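Local coordinates for AB hydrolase-1 domain-containing protein (Parabacteroides distasonis, PDB 4Q34) that is a putative esterase of the alpha/beta hydrolase family, probably hydrolysing ester bonds, although its substrate is unknown, at residues 7-18 and 31-42. Sequence-based numbering, arbitrary orientation.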
loop_
_atom_site.group_PDB
_atom_site.type_symbol
_atom_site.label_atom_id
_atom_site.label_comp_id
_atom_site.label_asym_id
_atom_site.label_seq_id
_atom_site.Cartn_x
_atom_site.Cartn_y
_atom_site.Cartn_z
HETATM N N MSE A 7 6.587 15.700 13.593
HETATM C CA MSE A 7 7.886 15.321 14.161
HETATM C C MSE A 7 7.834 13.819 14.338
HETATM O O MSE A 7 7.291 13.291 15.319
HETATM C CB MSE A 7 8.195 16.110 15.442
HETATM C CG MSE A 7 8.162 17.617 15.182
HETATM SE SE MSE A 7 8.609 18.619 16.817
HETATM C CE MSE A 7 10.268 17.684 17.338
ATOM N N VAL A 8 8.396 13.112 13.379
ATOM C CA VAL A 8 8.335 11.637 13.359
ATOM C C VAL A 8 9.590 11.020 13.989
ATOM O O VAL A 8 10.655 11.083 13.453
ATOM C CB VAL A 8 8.112 11.123 11.921
ATOM C CG1 VAL A 8 8.055 9.599 11.909
ATOM C CG2 VAL A 8 6.837 11.728 11.329
ATOM N N ASP A 9 9.419 10.412 15.145
ATOM C CA ASP A 9 10.498 9.765 15.886
ATOM C C ASP A 9 10.912 8.432 15.213
ATOM O O ASP A 9 12.085 8.087 15.162
ATOM C CB ASP A 9 9.960 9.477 17.297
ATOM C CG ASP A 9 11.023 9.294 18.318
ATOM O OD1 ASP A 9 12.202 9.629 18.059
ATOM O OD2 ASP A 9 10.620 8.829 19.400
ATOM N N GLU A 10 9.929 7.750 14.641
ATOM C CA GLU A 10 10.134 6.433 14.053
ATOM C C GLU A 10 9.041 6.243 13.012
ATOM O O GLU A 10 7.892 6.637 13.212
ATOM C CB GLU A 10 10.051 5.322 15.130
ATOM C CG GLU A 10 10.485 3.920 14.714
ATOM C CD GLU A 10 10.362 2.877 15.860
ATOM O OE1 GLU A 10 10.623 3.225 17.047
ATOM O OE2 GLU A 10 10.018 1.705 15.562
ATOM N N GLN A 11 9.397 5.599 11.925
ATOM C CA GLN A 11 8.370 5.119 10.989
ATOM C C GLN A 11 8.867 3.942 10.220
ATOM O O GLN A 11 10.059 3.778 10.018
ATOM C CB GLN A 11 7.891 6.239 10.043
ATOM C CG GLN A 11 8.953 6.689 9.053
ATOM C CD GLN A 11 8.432 7.660 8.010
ATOM O OE1 GLN A 11 7.504 8.443 8.278
ATOM N NE2 GLN A 11 9.069 7.671 6.862
ATOM N N GLY A 12 7.932 3.159 9.693
ATOM C CA GLY A 12 8.338 2.000 8.958
ATOM C C GLY A 12 7.138 1.152 8.575
ATOM O O GLY A 12 5.986 1.574 8.736
ATOM N N SER A 13 7.421 -0.047 8.085
ATOM C CA SER A 13 6.362 -0.932 7.623
ATOM C C SER A 13 6.782 -2.381 7.842
ATOM O O SER A 13 7.964 -2.714 7.980
ATOM C CB SER A 13 6.083 -0.706 6.154
ATOM O OG SER A 13 7.229 -1.002 5.343
ATOM N N PHE A 14 5.790 -3.238 7.884
ATOM C CA PHE A 14 6.038 -4.681 8.074
ATOM C C PHE A 14 4.818 -5.460 7.706
ATOM O O PHE A 14 3.727 -4.910 7.682
ATOM C CB PHE A 14 6.453 -4.995 9.533
ATOM C CG PHE A 14 5.492 -4.484 10.592
ATOM C CD1 PHE A 14 4.436 -5.276 11.047
ATOM C CD2 PHE A 14 5.658 -3.229 11.158
ATOM C CE1 PHE A 14 3.583 -4.856 12.046
ATOM C CE2 PHE A 14 4.803 -2.793 12.154
ATOM C CZ PHE A 14 3.740 -3.593 12.591
ATOM N N ALA A 15 5.007 -6.752 7.429
ATOM C CA ALA A 15 3.910 -7.679 7.314
ATOM C C ALA A 15 3.670 -8.284 8.696
ATOM O O ALA A 15 4.611 -8.442 9.479
ATOM C CB ALA A 15 4.228 -8.800 6.340
ATOM N N VAL A 16 2.415 -8.613 8.995
ATOM C CA VAL A 16 2.085 -9.173 10.305
ATOM C C VAL A 16 1.054 -10.252 10.148
ATOM O O VAL A 16 0.136 -10.134 9.330
ATOM C CB VAL A 16 1.617 -8.083 11.314
ATOM C CG1 VAL A 16 0.264 -7.472 10.926
ATOM C CG2 VAL A 16 1.616 -8.583 12.761
ATOM N N GLY A 17 1.192 -11.316 10.947
ATOM C CA GLY A 17 0.288 -12.440 10.847
ATOM C C GLY A 17 0.485 -13.253 9.569
ATOM O O GLY A 17 1.555 -13.253 8.949
ATOM N N GLY A 18 -0.580 -13.929 9.177
ATOM C CA GLY A 18 -0.554 -14.792 8.011
ATOM C C GLY A 18 -0.333 -16.235 8.322
ATOM O O GLY A 18 -0.231 -16.607 9.481
ATOM N N GLY A 31 1.464 -16.341 2.832
ATOM C CA GLY A 31 0.360 -15.433 2.463
ATOM C C GLY A 31 -0.598 -15.131 3.590
ATOM O O GLY A 31 -0.468 -15.633 4.706
ATOM N N ASP A 32 -1.616 -14.340 3.287
ATOM C CA ASP A 32 -2.676 -14.000 4.241
ATOM C C ASP A 32 -2.272 -13.099 5.458
ATOM O O ASP A 32 -3.023 -12.966 6.412
ATOM C CB ASP A 32 -3.453 -15.258 4.695
ATOM C CG ASP A 32 -4.439 -15.769 3.621
ATOM O OD1 ASP A 32 -4.639 -15.095 2.564
ATOM O OD2 ASP A 32 -5.005 -16.871 3.851
ATOM N N HIS A 33 -1.103 -12.471 5.379
ATOM C CA HIS A 33 -0.655 -11.467 6.355
ATOM C C HIS A 33 -1.382 -10.176 6.058
ATOM O O HIS A 33 -1.947 -9.975 4.959
ATOM C CB HIS A 33 0.850 -11.235 6.207
ATOM C CG HIS A 33 1.256 -11.032 4.779
ATOM N ND1 HIS A 33 1.497 -12.090 3.931
ATOM C CD2 HIS A 33 1.345 -9.910 4.012
ATOM C CE1 HIS A 33 1.757 -11.628 2.719
ATOM N NE2 HIS A 33 1.676 -10.310 2.745
ATOM N N ALA A 34 -1.339 -9.257 7.008
ATOM C CA ALA A 34 -1.696 -7.862 6.748
ATOM C C ALA A 34 -0.407 -7.111 6.469
ATOM O O ALA A 34 0.689 -7.557 6.902
ATOM C CB ALA A 34 -2.392 -7.251 7.964
ATOM N N TYR A 35 -0.539 -5.945 5.822
ATOM C CA TYR A 35 0.552 -5.015 5.654
ATOM C C TYR A 35 0.279 -3.804 6.540
ATOM O O TYR A 35 -0.847 -3.349 6.618
ATOM C CB TYR A 35 0.713 -4.564 4.213
ATOM C CG TYR A 35 1.576 -3.321 4.042
ATOM C CD1 TYR A 35 1.007 -2.075 4.061
ATOM C CD2 TYR A 35 2.942 -3.408 3.838
ATOM C CE1 TYR A 35 1.768 -0.922 3.880
ATOM C CE2 TYR A 35 3.728 -2.268 3.661
ATOM C CZ TYR A 35 3.127 -1.017 3.672
ATOM O OH TYR A 35 3.866 0.133 3.510
ATOM N N VAL A 36 1.307 -3.323 7.221
ATOM C CA VAL A 36 1.166 -2.225 8.174
ATOM C C VAL A 36 2.205 -1.136 7.904
ATOM O O VAL A 36 3.387 -1.420 7.735
ATOM C CB VAL A 36 1.380 -2.765 9.613
ATOM C CG1 VAL A 36 1.219 -1.634 10.632
ATOM C CG2 VAL A 36 0.440 -3.918 9.868
ATOM N N PHE A 37 1.771 0.122 7.885
ATOM C CA PHE A 37 2.709 1.244 7.882
ATOM C C PHE A 37 2.434 2.022 9.156
ATOM O O PHE A 37 1.272 2.284 9.474
ATOM C CB PHE A 37 2.484 2.137 6.659
ATOM C CG PHE A 37 3.379 3.339 6.626
ATOM C CD1 PHE A 37 4.668 3.272 6.139
ATOM C CD2 PHE A 37 2.898 4.574 7.058
ATOM C CE1 PHE A 37 5.495 4.411 6.115
ATOM C CE2 PHE A 37 3.713 5.707 7.023
ATOM C CZ PHE A 37 5.002 5.627 6.544
ATOM N N TYR A 38 3.482 2.404 9.888
ATOM C CA TYR A 38 3.289 3.039 11.169
ATOM C C TYR A 38 4.172 4.259 11.312
ATOM O O TYR A 38 5.250 4.355 10.724
ATOM C CB TYR A 38 3.536 2.063 12.342
ATOM C CG TYR A 38 5.017 1.808 12.576
ATOM C CD1 TYR A 38 5.700 0.833 11.848
ATOM C CD2 TYR A 38 5.751 2.600 13.464
ATOM C CE1 TYR A 38 7.059 0.627 12.021
ATOM C CE2 TYR A 38 7.103 2.397 13.639
ATOM C CZ TYR A 38 7.753 1.421 12.910
ATOM O OH TYR A 38 9.106 1.229 13.114
ATOM N N GLN A 39 3.704 5.194 12.125
ATOM C CA GLN A 39 4.533 6.353 12.482
ATOM C C GLN A 39 4.359 6.639 13.946
ATOM O O GLN A 39 3.219 6.647 14.447
ATOM C CB GLN A 39 4.056 7.566 11.651
ATOM C CG GLN A 39 4.182 7.389 10.153
ATOM C CD GLN A 39 3.803 8.627 9.387
ATOM O OE1 GLN A 39 2.617 9.008 9.304
ATOM N NE2 GLN A 39 4.789 9.233 8.761
ATOM N N LYS A 40 5.486 6.848 14.647
ATOM C CA LYS A 40 5.508 7.186 16.059
ATOM C C LYS A 40 5.984 8.630 16.173
ATOM O O LYS A 40 7.082 8.960 15.706
ATOM C CB LYS A 40 6.513 6.305 16.824
ATOM C CG LYS A 40 6.280 4.827 16.632
ATOM C CD LYS A 40 6.912 4.008 17.752
ATOM C CE LYS A 40 6.725 2.515 17.492
ATOM N NZ LYS A 40 7.623 1.672 18.339
ATOM N N PRO A 41 5.156 9.507 16.727
ATOM C CA PRO A 41 5.572 10.883 16.951
ATOM C C PRO A 41 6.486 11.040 18.144
ATOM O O PRO A 41 6.505 10.194 19.057
ATOM C CB PRO A 41 4.269 11.614 17.177
ATOM C CG PRO A 41 3.353 10.591 17.799
ATOM C CD PRO A 41 3.815 9.233 17.274
ATOM N N VAL A 42 7.261 12.109 18.119
ATOM C CA VAL A 42 7.957 12.557 19.313
ATOM C C VAL A 42 6.938 12.790 20.414
ATOM O O VAL A 42 5.877 13.382 20.184
ATOM C CB VAL A 42 8.759 13.841 19.043
ATOM C CG1 VAL A 42 9.351 14.440 20.338
ATOM C CG2 VAL A 42 9.898 13.551 18.074
HETATM O O HOH W 1 8.030 8.470 20.065
#
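Y38 lays one face of its ring over the backbone of G12, whose N sits above the plane toward the rim. Y38 CE1 lies 3.5 Å from G12 N. Chi1 of 76° sets CG between the backbone N and the carbonyl carbon, which swings the ring across to the other strand. In the modelled conformer of E10, one of two, Y38 OH donates to E10 OE2 (2.7 Å), on the lone pair away from OE1. The carboxylate stands nearly upright to the ring, at 84°. In the same conformer E10 OE1 makes a long salt bridge with K40 NZ (3.6 Å), the two side chains lying side by side and pointing the same way. The F14 side chain crosses that of Y38 at about a right angle, with F14 CE2 3.7 Å from Y38 CD1, and takes V36 CB over one face in a CH-pi contact. An alanine in place of Y38 would probably uncover G12 and, in this conformer, leave E10 OE2 without its hydroxyl partner.

On the face of Q11, S13 and F37, Q39 NE2 donates to Q11 OE1 (2.9 Å), the two amides turned 41° apart. Q11 NE2 hydrogen-bonds Q39 OE1 of the second subunit, and Q39 OE1 bonds Q11 NE2 of that subunit, so the pair is gripped across the dimer. There S13 OG and Y35 OH both meet E63 of that subunit.

Backbone bonds join the strands in antiparallel register from V16–A34 to E10–K40. K40 O then accepts from both D9 N (2.8 Å) and E10 N (3.3 Å), a classic beta bulge. Helix 153-167 packs on F14 and V16, and strand 83-87 flanks strand 34-41. The pair forms the antiparallel N-terminal part of the central mixed sheet, as in the alpha/beta hydrolase fold, and at V8 the sheet runs on into the second subunit.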